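Local coordinates for protein dipeptidase (Streptococcus thermophilus, PDB 3PEB) that is the N-terminal, creatinase/prolidase-type domain of a peptidase M24B family enzyme, which as a whole probably hydrolyses dipeptides with the help of manganese, at residues Asp8-Phe13 with Leu47-Asn52; Glu54-Val59 with Pro74-Val79; Glu103-Asn108 with Asn125-Ile130. One frame throughout, in Å; residues are numbered along the deposited sequence. Where two conformers were deposited one is given.

Contact 1: residues Asp8-Phe13 with Leu47-Asn52; sequences DRIRHF and LFVYEN
Arg-11 of helix 6-16 lies against the carbonyls of Tyr-50 and Glu-51 at the end of strand 46-50, and its atoms can be followed outward one by one. Arg-11 CB lies 4.1 Å from Glu-51 O, close to where the two backbones are nearest. CG, anti to the carbonyl carbon (chi1 -72°), packs against CG1 of Val-49 and against the carbonyl oxygen of Tyr-50. Arg-11 CD touches the same carbonyl, 3.2 Å from Tyr-50 O, and also borders Glu-51 O. The Arg-11 chain then bends at chi3 (-78°), which turns the guanidinium back to Asp-8, one helical turn earlier. There NH2 of Arg-11 makes a salt bridge to OD1 of Asp-8 at 3.0 Å; this oxygen lies at the guanidinium edge, close to its plane, and is met on the anti side of the carboxylate. Arg-11 NH1 donates to a water 2.9 Å away, and that water donates to Tyr-50 O at 2.7 Å, a polar link between helix and strand where no direct hydrogen bond joins them. NH1 also forms a salt bridge with a buffer molecule, NHE, probably from the crystallisation liquor.

Beside this polar margin Ile-10 CG2 packs 3.8 Å from Val-49 CG1. Helical segment 8-13 crosses strand segment 47-50 at 59°, and Ile-10 also packs against Ala-22 of strand 21-24, Leu-33 of helix 27-34 and helix 127-133.

Contact 2: residues Glu54-Val59 with Pro74-Val79; sequences EPALFV and PVFGYV
Leu-57 straddles Val-75 of the neighbouring parallel strand, donating from its N to Pro-74 O at 3.0 Å and accepting at its O from Phe-76 N at 2.9 Å. Val-59 N continues the series to Phe-76 O, 3.0 Å away, whereas the last bond, from Tyr-78 N to Val-59 O, is weak and bent. Between these bonds CA-H groups also lean on the carbonyls, as where Phe-58 CA lies 3.2 Å from Phe-76 O.

On one face of the pair stand Phe-58 and Phe-76. They form a T-shaped pair, centroids 5.0 Å apart and planes at 64°, in which CD1 of Phe-58 rests over the face of Phe-76, off toward its rim. With chi1 at 69°, Phe-76 holds CG between its backbone N and carbonyl carbon, and the ring reaches across to its neighbour. Tyr-78 joins Phe-58 in the aromatic cluster: its ring is only 10° from the plane of Phe-58 but slid aside, with Tyr-78 CD1 3.3 Å from Phe-58 CZ.

The strands are the two ends of a beta-alpha-beta crossover through helix 64-70. That helix covers the other face, where Val-59 CG2 meets Val-75 CG1 at 3.9 Å; Ala-67 touches both Leu-57 and Val-75. Helix 84-91 lies against the aromatic cluster, Pro-84 touching Phe-58 and Tyr-78. Tyr-78 OH is hydrogen-bonded to Gln-44 N, and strand 46-50 pairs with the far side of strand 56-60.

Contact 3: residues Glu103-Asn108 with Asn125-Ile130; sequences EFDNLN and NLTPFI. With EDO (1,2-ethanediol), chain E.
Phe-104 and Asn-125 meet by both hydrogen bonding and ring packing. Among the hydrogen bonds, Asn-125 OD1 takes two donors from opposite faces of its amide plane: Phe-104 N at 3.1 Å, and Thr-127 N at 3.0 Å in a capping bond within the turn leading into helix 127-133. Setting Asn-125 CG anti to the backbone N (chi1 -168°) brings the amide between them, and the two bonds should restrict its rotation. A weak bond runs from Asp-105 N to Thr-127 OG1.

Water adds two bridges. One joins Glu-103 OE2 to Thr-127 OG1, and the other links Asp-105 OD1 with Asn-125 ND2.

The van der Waals contacts centre on a CH-pi interaction, with Asn-125 CB 3.9 Å from the centroid of the Phe-104 ring and over its face; ring and amide planes are 9° apart. The methyl CG2 of Thr-127 lies 3.6 Å from Asp-105 OD2.

Glu-103 OE1 accepts hydrogen bonds from the backbone N of Ser-25 and of Asp-26, and OE2 is hydrogen-bonded to Thr-29 OG1. The turn after strand 96-102 is thus tied to residues just before helix 27-34 and to Thr-29 within it, while Leu-126 packs on strand 21-24 and on Phe-13 of helix 6-16.

In the fold
The three contacts come one after another along the chain, and all lie in the creatinase/prolidase N-terminal domain. Contacts 1 and 2, with centres 16 Å apart, share the mixed sheet: strands 46-50 and 56-60 are neighbours, and Phe-48 meets Ala-56 and Phe-58. Contacts 1 and 3, about 15 Å apart between centres, join through helices 6-16 and 127-133, where Phe-13 stacks on Phe-129 and Ile-10 packs against Ile-130. Contacts 2 and 3 lie on opposite sides of the chain's centre, with centres 20 Å and nearest atoms about 10 Å apart. Contact 1 therefore touches both of the others, which do not touch each other, within one compact domain.

Contact 1: residues Asp8-Phe13 with Leu47-Asn52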
loop_
_atom_site.group_PDB
_atom_site.type_symbol
_atom_site.label_atom_id
_atom_site.label_comp_id
_atom_site.label_asym_id
_atom_site.label_seq_id
_atom_site.Cartn_x
_atom_site.Cartn_y
_atom_site.Cartn_z
ATOM N N ASP A 8 -6.426 1.946 -11.800
ATOM C CA ASP A 8 -7.612 1.233 -12.339
ATOM C C ASP A 8 -7.273 -0.230 -12.671
ATOM O O ASP A 8 -8.071 -1.130 -12.423
ATOM C CB ASP A 8 -8.158 1.879 -13.616
ATOM C CG ASP A 8 -8.845 3.232 -13.389
ATOM O OD1 ASP A 8 -9.281 3.573 -12.264
ATOM O OD2 ASP A 8 -8.912 3.979 -14.379
ATOM N N ARG A 9 -6.085 -0.452 -13.240
ATOM C CA ARG A 9 -5.655 -1.791 -13.629
ATOM C C ARG A 9 -5.422 -2.653 -12.394
ATOM O O ARG A 9 -5.753 -3.816 -12.396
ATOM C CB ARG A 9 -4.388 -1.751 -14.489
ATOM C CG ARG A 9 -4.629 -1.335 -15.929
ATOM C CD ARG A 9 -3.475 -1.764 -16.824
ATOM N NE ARG A 9 -2.512 -0.696 -17.018
ATOM C CZ ARG A 9 -1.257 -0.874 -17.421
ATOM N NH1 ARG A 9 -0.791 -2.093 -17.667
ATOM N NH2 ARG A 9 -0.465 0.177 -17.572
ATOM N N ILE A 10 -4.852 -2.067 -11.337
ATOM C CA ILE A 10 -4.676 -2.785 -10.058
ATOM C C ILE A 10 -6.048 -3.162 -9.511
ATOM O O ILE A 10 -6.249 -4.290 -9.066
ATOM C CB ILE A 10 -3.913 -1.964 -8.988
ATOM C CG1 ILE A 10 -2.453 -1.752 -9.419
ATOM C CG2 ILE A 10 -3.989 -2.691 -7.591
ATOM C CD1 ILE A 10 -1.508 -2.963 -9.141
ATOM N N ARG A 11 -6.984 -2.213 -9.514
ATOM C CA ARG A 11 -8.322 -2.497 -8.985
ATOM C C ARG A 11 -9.060 -3.574 -9.805
ATOM O O ARG A 11 -9.757 -4.408 -9.233
ATOM C CB ARG A 11 -9.159 -1.218 -8.869
ATOM C CG ARG A 11 -8.701 -0.283 -7.711
ATOM C CD ARG A 11 -9.658 0.891 -7.519
ATOM N NE ARG A 11 -9.412 1.896 -8.543
ATOM C CZ ARG A 11 -8.648 2.973 -8.399
ATOM N NH1 ARG A 11 -8.068 3.271 -7.245
ATOM N NH2 ARG A 11 -8.490 3.795 -9.427
ATOM N N HIS A 12 -8.878 -3.584 -11.129
ATOM C CA HIS A 12 -9.490 -4.615 -11.983
ATOM C C HIS A 12 -8.932 -5.995 -11.616
ATOM O O HIS A 12 -9.669 -6.980 -11.518
ATOM C CB HIS A 12 -9.244 -4.288 -13.479
ATOM C CG HIS A 12 -9.787 -5.309 -14.435
ATOM N ND1 HIS A 12 -11.064 -5.239 -14.952
ATOM C CD2 HIS A 12 -9.222 -6.414 -14.986
ATOM C CE1 HIS A 12 -11.268 -6.263 -15.768
ATOM N NE2 HIS A 12 -10.170 -6.997 -15.795
ATOM N N PHE A 13 -7.619 -6.061 -11.444
ATOM C CA PHE A 13 -6.957 -7.294 -11.046
ATOM C C PHE A 13 -7.468 -7.792 -9.693
ATOM O O PHE A 13 -7.759 -8.987 -9.547
ATOM C CB PHE A 13 -5.445 -7.079 -10.986
ATOM C CG PHE A 13 -4.706 -8.241 -10.394
ATOM C CD1 PHE A 13 -4.482 -8.308 -9.048
ATOM C CD2 PHE A 13 -4.290 -9.302 -11.197
ATOM C CE1 PHE A 13 -3.784 -9.410 -8.486
ATOM C CE2 PHE A 13 -3.608 -10.396 -10.655
ATOM C CZ PHE A 13 -3.369 -10.447 -9.291
ATOM N N LEU A 47 1.387 1.846 0.073
ATOM C CA LEU A 47 0.256 2.358 -0.678
ATOM C C LEU A 47 -0.833 1.308 -0.615
ATOM O O LEU A 47 -0.644 0.157 -1.055
ATOM C CB LEU A 47 0.650 2.653 -2.119
ATOM C CG LEU A 47 -0.479 3.031 -3.093
ATOM C CD1 LEU A 47 -0.962 4.447 -2.777
ATOM C CD2 LEU A 47 0.036 2.898 -4.546
ATOM N N PHE A 48 -1.979 1.724 -0.098
ATOM C CA PHE A 48 -3.145 0.844 0.070
ATOM C C PHE A 48 -4.122 1.108 -1.067
ATOM O O PHE A 48 -4.770 2.157 -1.105
ATOM C CB PHE A 48 -3.793 1.105 1.446
ATOM C CG PHE A 48 -2.893 0.814 2.593
ATOM C CD1 PHE A 48 -2.659 -0.492 2.982
ATOM C CD2 PHE A 48 -2.252 1.849 3.295
ATOM C CE1 PHE A 48 -1.790 -0.792 4.042
ATOM C CE2 PHE A 48 -1.371 1.563 4.358
ATOM C CZ PHE A 48 -1.142 0.277 4.753
ATOM N N VAL A 49 -4.174 0.186 -2.038
ATOM C CA VAL A 49 -5.056 0.298 -3.160
ATOM C C VAL A 49 -6.256 -0.616 -2.926
ATOM O O VAL A 49 -6.209 -1.818 -3.169
ATOM C CB VAL A 49 -4.374 -0.023 -4.534
ATOM C CG1 VAL A 49 -5.355 0.317 -5.671
ATOM C CG2 VAL A 49 -3.052 0.761 -4.689
ATOM N N TYR A 50 -7.322 -0.028 -2.415
ATOM C CA TYR A 50 -8.579 -0.738 -2.246
ATOM C C TYR A 50 -9.299 -1.034 -3.554
ATOM O O TYR A 50 -9.253 -0.256 -4.523
ATOM C CB TYR A 50 -9.504 0.029 -1.331
ATOM C CG TYR A 50 -9.105 0.018 0.132
ATOM C CD1 TYR A 50 -9.409 -1.069 0.954
ATOM C CD2 TYR A 50 -8.426 1.098 0.698
ATOM C CE1 TYR A 50 -9.062 -1.083 2.279
ATOM C CE2 TYR A 50 -8.090 1.111 2.030
ATOM C CZ TYR A 50 -8.384 0.004 2.820
ATOM O OH TYR A 50 -8.083 0.012 4.149
ATOM N N GLU A 51 -10.013 -2.153 -3.556
ATOM C CA GLU A 51 -10.787 -2.583 -4.698
ATOM C C GLU A 51 -11.940 -1.595 -4.983
ATOM O O GLU A 51 -12.191 -1.253 -6.150
ATOM C CB GLU A 51 -11.352 -3.962 -4.416
ATOM C CG GLU A 51 -12.201 -4.559 -5.519
ATOM C CD GLU A 51 -12.990 -5.771 -5.067
ATOM O OE1 GLU A 51 -13.196 -5.983 -3.855
ATOM O OE2 GLU A 51 -13.445 -6.504 -5.941
ATOM N N ASN A 52 -12.633 -1.151 -3.924
ATOM C CA ASN A 52 -13.817 -0.287 -4.085
ATOM C C ASN A 52 -13.847 0.865 -3.075
ATOM O O ASN A 52 -14.902 1.220 -2.594
ATOM C CB ASN A 52 -15.119 -1.100 -4.015
ATOM C CG ASN A 52 -16.319 -0.347 -4.547
ATOM O OD1 ASN A 52 -16.254 0.241 -5.631
ATOM N ND2 ASN A 52 -17.459 -0.401 -3.830
HETATM O O HOH W 1 -8.214 2.196 -4.551
#

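Contact 2: residues Glu54-Val59 with Pro74-Val79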
loop_
_atom_site.group_PDB
_atom_site.type_symbol
_atom_site.label_atom_id
_atom_site.label_comp_id
_atom_site.label_asym_id
_atom_site.label_seq_id
_atom_site.Cartn_x
_atom_site.Cartn_y
_atom_site.Cartn_z
ATOM N N GLU A 54 -11.277 4.727 -2.331
ATOM C CA GLU A 54 -10.106 5.487 -2.742
ATOM C C GLU A 54 -8.858 4.920 -2.060
ATOM O O GLU A 54 -8.923 4.359 -0.962
ATOM C CB GLU A 54 -10.262 6.982 -2.472
ATOM C CG GLU A 54 -10.324 7.380 -1.013
ATOM C CD GLU A 54 -10.400 8.880 -0.826
ATOM O OE1 GLU A 54 -10.751 9.311 0.281
ATOM O OE2 GLU A 54 -10.092 9.630 -1.778
ATOM N N PRO A 55 -7.725 5.038 -2.727
ATOM C CA PRO A 55 -6.500 4.578 -2.081
ATOM C C PRO A 55 -6.073 5.494 -0.907
ATOM O O PRO A 55 -6.620 6.590 -0.749
ATOM C CB PRO A 55 -5.454 4.673 -3.206
ATOM C CG PRO A 55 -6.118 5.120 -4.391
ATOM C CD PRO A 55 -7.470 5.623 -4.061
ATOM N N ALA A 56 -5.095 5.030 -0.119
ATOM C CA ALA A 56 -4.402 5.856 0.862
ATOM C C ALA A 56 -2.932 5.494 0.860
ATOM O O ALA A 56 -2.568 4.324 0.707
ATOM C CB ALA A 56 -5.001 5.640 2.268
ATOM N N LEU A 57 -2.089 6.501 1.073
ATOM C CA LEU A 57 -0.649 6.300 1.189
ATOM C C LEU A 57 -0.233 6.618 2.611
ATOM O O LEU A 57 -0.609 7.651 3.153
ATOM C CB LEU A 57 0.120 7.233 0.243
ATOM C CG LEU A 57 1.672 7.165 0.276
ATOM C CD1 LEU A 57 2.208 5.846 -0.240
ATOM C CD2 LEU A 57 2.271 8.353 -0.514
ATOM N N PHE A 58 0.558 5.703 3.191
ATOM C CA PHE A 58 1.137 5.843 4.489
ATOM C C PHE A 58 2.647 5.982 4.315
ATOM O O PHE A 58 3.264 5.193 3.608
ATOM C CB PHE A 58 0.838 4.600 5.342
ATOM C CG PHE A 58 1.402 4.665 6.729
ATOM C CD1 PHE A 58 0.785 5.438 7.706
ATOM C CD2 PHE A 58 2.559 3.957 7.068
ATOM C CE1 PHE A 58 1.281 5.503 8.991
ATOM C CE2 PHE A 58 3.061 4.008 8.336
ATOM C CZ PHE A 58 2.428 4.782 9.324
ATOM N N VAL A 59 3.205 7.034 4.924
ATOM C CA VAL A 59 4.632 7.363 4.782
ATOM C C VAL A 59 5.154 7.885 6.108
ATOM O O VAL A 59 4.384 8.224 6.996
ATOM C CB VAL A 59 4.889 8.475 3.688
ATOM C CG1 VAL A 59 4.856 7.889 2.266
ATOM C CG2 VAL A 59 3.938 9.674 3.824
ATOM N N PRO A 74 -5.951 10.430 -0.009
ATOM C CA PRO A 74 -5.414 10.708 1.319
ATOM C C PRO A 74 -3.982 10.180 1.578
ATOM O O PRO A 74 -3.633 9.078 1.167
ATOM C CB PRO A 74 -6.395 9.987 2.242
ATOM C CG PRO A 74 -7.730 10.091 1.486
ATOM C CD PRO A 74 -7.302 9.828 0.065
ATOM N N VAL A 75 -3.189 11.014 2.234
ATOM C CA VAL A 75 -1.828 10.658 2.667
ATOM C C VAL A 75 -1.815 10.834 4.188
ATOM O O VAL A 75 -2.309 11.850 4.721
ATOM C CB VAL A 75 -0.783 11.563 2.034
ATOM C CG1 VAL A 75 0.625 11.190 2.554
ATOM C CG2 VAL A 75 -0.830 11.466 0.494
ATOM N N PHE A 76 -1.256 9.856 4.897
ATOM C CA PHE A 76 -1.067 9.976 6.320
ATOM C C PHE A 76 0.279 9.393 6.726
ATOM O O PHE A 76 0.920 8.701 5.932
ATOM C CB PHE A 76 -2.227 9.422 7.146
ATOM C CG PHE A 76 -2.405 7.916 7.112
ATOM C CD1 PHE A 76 -2.586 7.226 5.936
ATOM C CD2 PHE A 76 -2.455 7.203 8.309
ATOM C CE1 PHE A 76 -2.783 5.844 5.941
ATOM C CE2 PHE A 76 -2.704 5.822 8.325
ATOM C CZ PHE A 76 -2.855 5.146 7.160
ATOM N N GLY A 77 0.720 9.749 7.910
ATOM C CA GLY A 77 2.074 9.336 8.362
ATOM C C GLY A 77 2.319 9.173 9.841
ATOM O O GLY A 77 1.405 9.203 10.652
ATOM N N TYR A 78 3.606 8.993 10.196
ATOM C CA TYR A 78 3.984 8.764 11.557
ATOM C C TYR A 78 5.361 9.405 11.812
ATOM O O TYR A 78 6.217 9.414 10.902
ATOM C CB TYR A 78 4.034 7.266 11.877
ATOM C CG TYR A 78 5.215 6.468 11.354
ATOM C CD1 TYR A 78 5.365 6.216 9.988
ATOM C CD2 TYR A 78 6.172 5.925 12.236
ATOM C CE1 TYR A 78 6.421 5.475 9.515
ATOM C CE2 TYR A 78 7.253 5.184 11.768
ATOM C CZ TYR A 78 7.350 4.948 10.392
ATOM O OH TYR A 78 8.368 4.204 9.883
ATOM N N VAL A 79 5.506 9.974 13.010
ATOM C CA VAL A 79 6.806 10.422 13.533
ATOM C C VAL A 79 7.474 9.243 14.268
ATOM O O VAL A 79 6.812 8.249 14.602
ATOM C CB VAL A 79 6.683 11.678 14.441
ATOM C CG1 VAL A 79 6.321 12.934 13.582
ATOM C CG2 VAL A 79 5.675 11.468 15.578
#

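Contact 3: residues Glu103-Asn108 with Asn125-Ile130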
loop_
_atom_site.group_PDB
_atom_site.type_symbol
_atom_site.label_atom_id
_atom_site.label_comp_id
_atom_site.label_asym_id
_atom_site.label_seq_id
_atom_site.Cartn_x
_atom_site.Cartn_y
_atom_site.Cartn_z
ATOM N N GLU A 103 3.356 -7.464 -2.297
ATOM C CA GLU A 103 4.487 -7.758 -3.167
ATOM C C GLU A 103 5.498 -8.636 -2.422
ATOM O O GLU A 103 6.355 -8.112 -1.719
ATOM C CB GLU A 103 5.164 -6.477 -3.629
ATOM C CG GLU A 103 4.254 -5.539 -4.434
ATOM C CD GLU A 103 4.959 -4.261 -4.806
ATOM O OE1 GLU A 103 4.932 -3.332 -3.961
ATOM O OE2 GLU A 103 5.568 -4.199 -5.918
ATOM N N PHE A 104 5.412 -9.941 -2.627
ATOM C CA PHE A 104 6.210 -10.904 -1.845
ATOM C C PHE A 104 7.698 -10.830 -2.152
ATOM O O PHE A 104 8.497 -11.222 -1.311
ATOM C CB PHE A 104 5.743 -12.335 -2.067
ATOM C CG PHE A 104 4.424 -12.699 -1.385
ATOM C CD1 PHE A 104 3.621 -11.765 -0.741
ATOM C CD2 PHE A 104 3.996 -14.028 -1.419
ATOM C CE1 PHE A 104 2.420 -12.160 -0.145
ATOM C CE2 PHE A 104 2.811 -14.412 -0.840
ATOM C CZ PHE A 104 2.009 -13.481 -0.225
ATOM N N ASP A 105 8.085 -10.359 -3.342
ATOM C CA ASP A 105 9.497 -10.214 -3.654
ATOM C C ASP A 105 10.094 -8.987 -2.961
ATOM O O ASP A 105 11.306 -8.906 -2.802
ATOM C CB ASP A 105 9.754 -10.134 -5.178
ATOM C CG ASP A 105 9.697 -11.484 -5.885
ATOM O OD1 ASP A 105 9.252 -12.516 -5.322
ATOM O OD2 ASP A 105 10.101 -11.507 -7.072
ATOM N N ASN A 106 9.271 -8.051 -2.508
ATOM C CA ASN A 106 9.752 -6.822 -1.911
ATOM C C ASN A 106 9.667 -6.822 -0.380
ATOM O O ASN A 106 10.595 -6.380 0.284
ATOM C CB ASN A 106 8.991 -5.589 -2.432
ATOM C CG ASN A 106 9.405 -4.300 -1.722
ATOM O OD1 ASN A 106 8.689 -3.787 -0.862
ATOM N ND2 ASN A 106 10.614 -3.802 -2.051
ATOM N N LEU A 107 8.540 -7.254 0.161
ATOM C CA LEU A 107 8.320 -7.267 1.601
ATOM C C LEU A 107 9.274 -8.212 2.289
ATOM O O LEU A 107 9.415 -9.357 1.883
ATOM C CB LEU A 107 6.936 -7.766 1.975
ATOM C CG LEU A 107 5.735 -6.904 1.887
ATOM C CD1 LEU A 107 4.527 -7.784 2.318
ATOM C CD2 LEU A 107 5.844 -5.573 2.701
ATOM N N ASN A 108 9.947 -7.730 3.311
ATOM C CA ASN A 108 10.676 -8.622 4.194
ATOM C C ASN A 108 9.742 -9.243 5.212
ATOM O O ASN A 108 8.599 -8.838 5.318
ATOM C CB ASN A 108 11.933 -7.973 4.769
ATOM C CG ASN A 108 11.636 -6.832 5.728
ATOM O OD1 ASN A 108 10.507 -6.632 6.119
ATOM N ND2 ASN A 108 12.669 -6.058 6.057
ATOM N N ASN A 125 0.278 -13.152 -3.583
ATOM C CA ASN A 125 1.417 -12.454 -4.189
ATOM C C ASN A 125 1.026 -11.584 -5.411
ATOM O O ASN A 125 0.545 -12.092 -6.401
ATOM C CB ASN A 125 2.448 -13.475 -4.640
ATOM C CG ASN A 125 3.772 -12.862 -5.002
ATOM O OD1 ASN A 125 4.007 -11.665 -4.795
ATOM N ND2 ASN A 125 4.695 -13.715 -5.494
ATOM N N LEU A 126 1.264 -10.286 -5.291
ATOM C CA LEU A 126 1.025 -9.271 -6.327
ATOM C C LEU A 126 2.190 -9.102 -7.278
ATOM O O LEU A 126 2.035 -8.495 -8.345
ATOM C CB LEU A 126 0.784 -7.919 -5.661
ATOM C CG LEU A 126 0.233 -6.765 -6.521
ATOM C CD1 LEU A 126 -1.161 -7.116 -7.080
ATOM C CD2 LEU A 126 0.195 -5.509 -5.657
ATOM N N THR A 127 3.371 -9.616 -6.918
ATOM C CA THR A 127 4.564 -9.312 -7.687
ATOM C C THR A 127 4.468 -9.734 -9.162
ATOM O O THR A 127 4.877 -8.976 -10.053
ATOM C CB THR A 127 5.860 -9.879 -6.993
ATOM O OG1 THR A 127 6.168 -9.090 -5.835
ATOM C CG2 THR A 127 7.046 -9.810 -7.972
ATOM N N PRO A 128 3.935 -10.934 -9.443
ATOM C CA PRO A 128 3.817 -11.337 -10.844
ATOM C C PRO A 128 2.960 -10.366 -11.686
ATOM O O PRO A 128 3.347 -10.005 -12.804
ATOM C CB PRO A 128 3.175 -12.721 -10.753
ATOM C CG PRO A 128 3.679 -13.269 -9.433
ATOM C CD PRO A 128 3.629 -12.053 -8.526
ATOM N N PHE A 129 1.853 -9.900 -11.122
ATOM C CA PHE A 129 1.034 -8.927 -11.815
ATOM C C PHE A 129 1.777 -7.610 -12.062
ATOM O O PHE A 129 1.690 -7.044 -13.181
ATOM C CB PHE A 129 -0.277 -8.687 -11.105
ATOM C CG PHE A 129 -1.197 -7.777 -11.882
ATOM C CD1 PHE A 129 -1.701 -8.190 -13.103
ATOM C CD2 PHE A 129 -1.498 -6.499 -11.432
ATOM C CE1 PHE A 129 -2.531 -7.348 -13.865
ATOM C CE2 PHE A 129 -2.336 -5.657 -12.198
ATOM C CZ PHE A 129 -2.835 -6.090 -13.396
ATOM N N ILE A 130 2.543 -7.139 -11.070
ATOM C CA ILE A 130 3.303 -5.908 -11.257
ATOM C C ILE A 130 4.283 -6.062 -12.435
ATOM O O ILE A 130 4.365 -5.171 -13.283
ATOM C CB ILE A 130 4.022 -5.434 -9.975
ATOM C CG1 ILE A 130 3.018 -5.111 -8.850
ATOM C CG2 ILE A 130 4.935 -4.226 -10.262
ATOM C CD1 ILE A 130 1.893 -4.175 -9.210
HETATM C C1 EDO E . 13.440 -7.888 0.477
HETATM O O1 EDO E . 13.321 -6.662 -0.250
HETATM C C2 EDO E . 14.014 -7.644 1.865
HETATM O O2 EDO E . 15.443 -7.696 1.844
HETATM O O HOH W 2 6.611 -6.451 -7.002
HETATM O O HOH W 3 7.152 -13.405 -6.809
#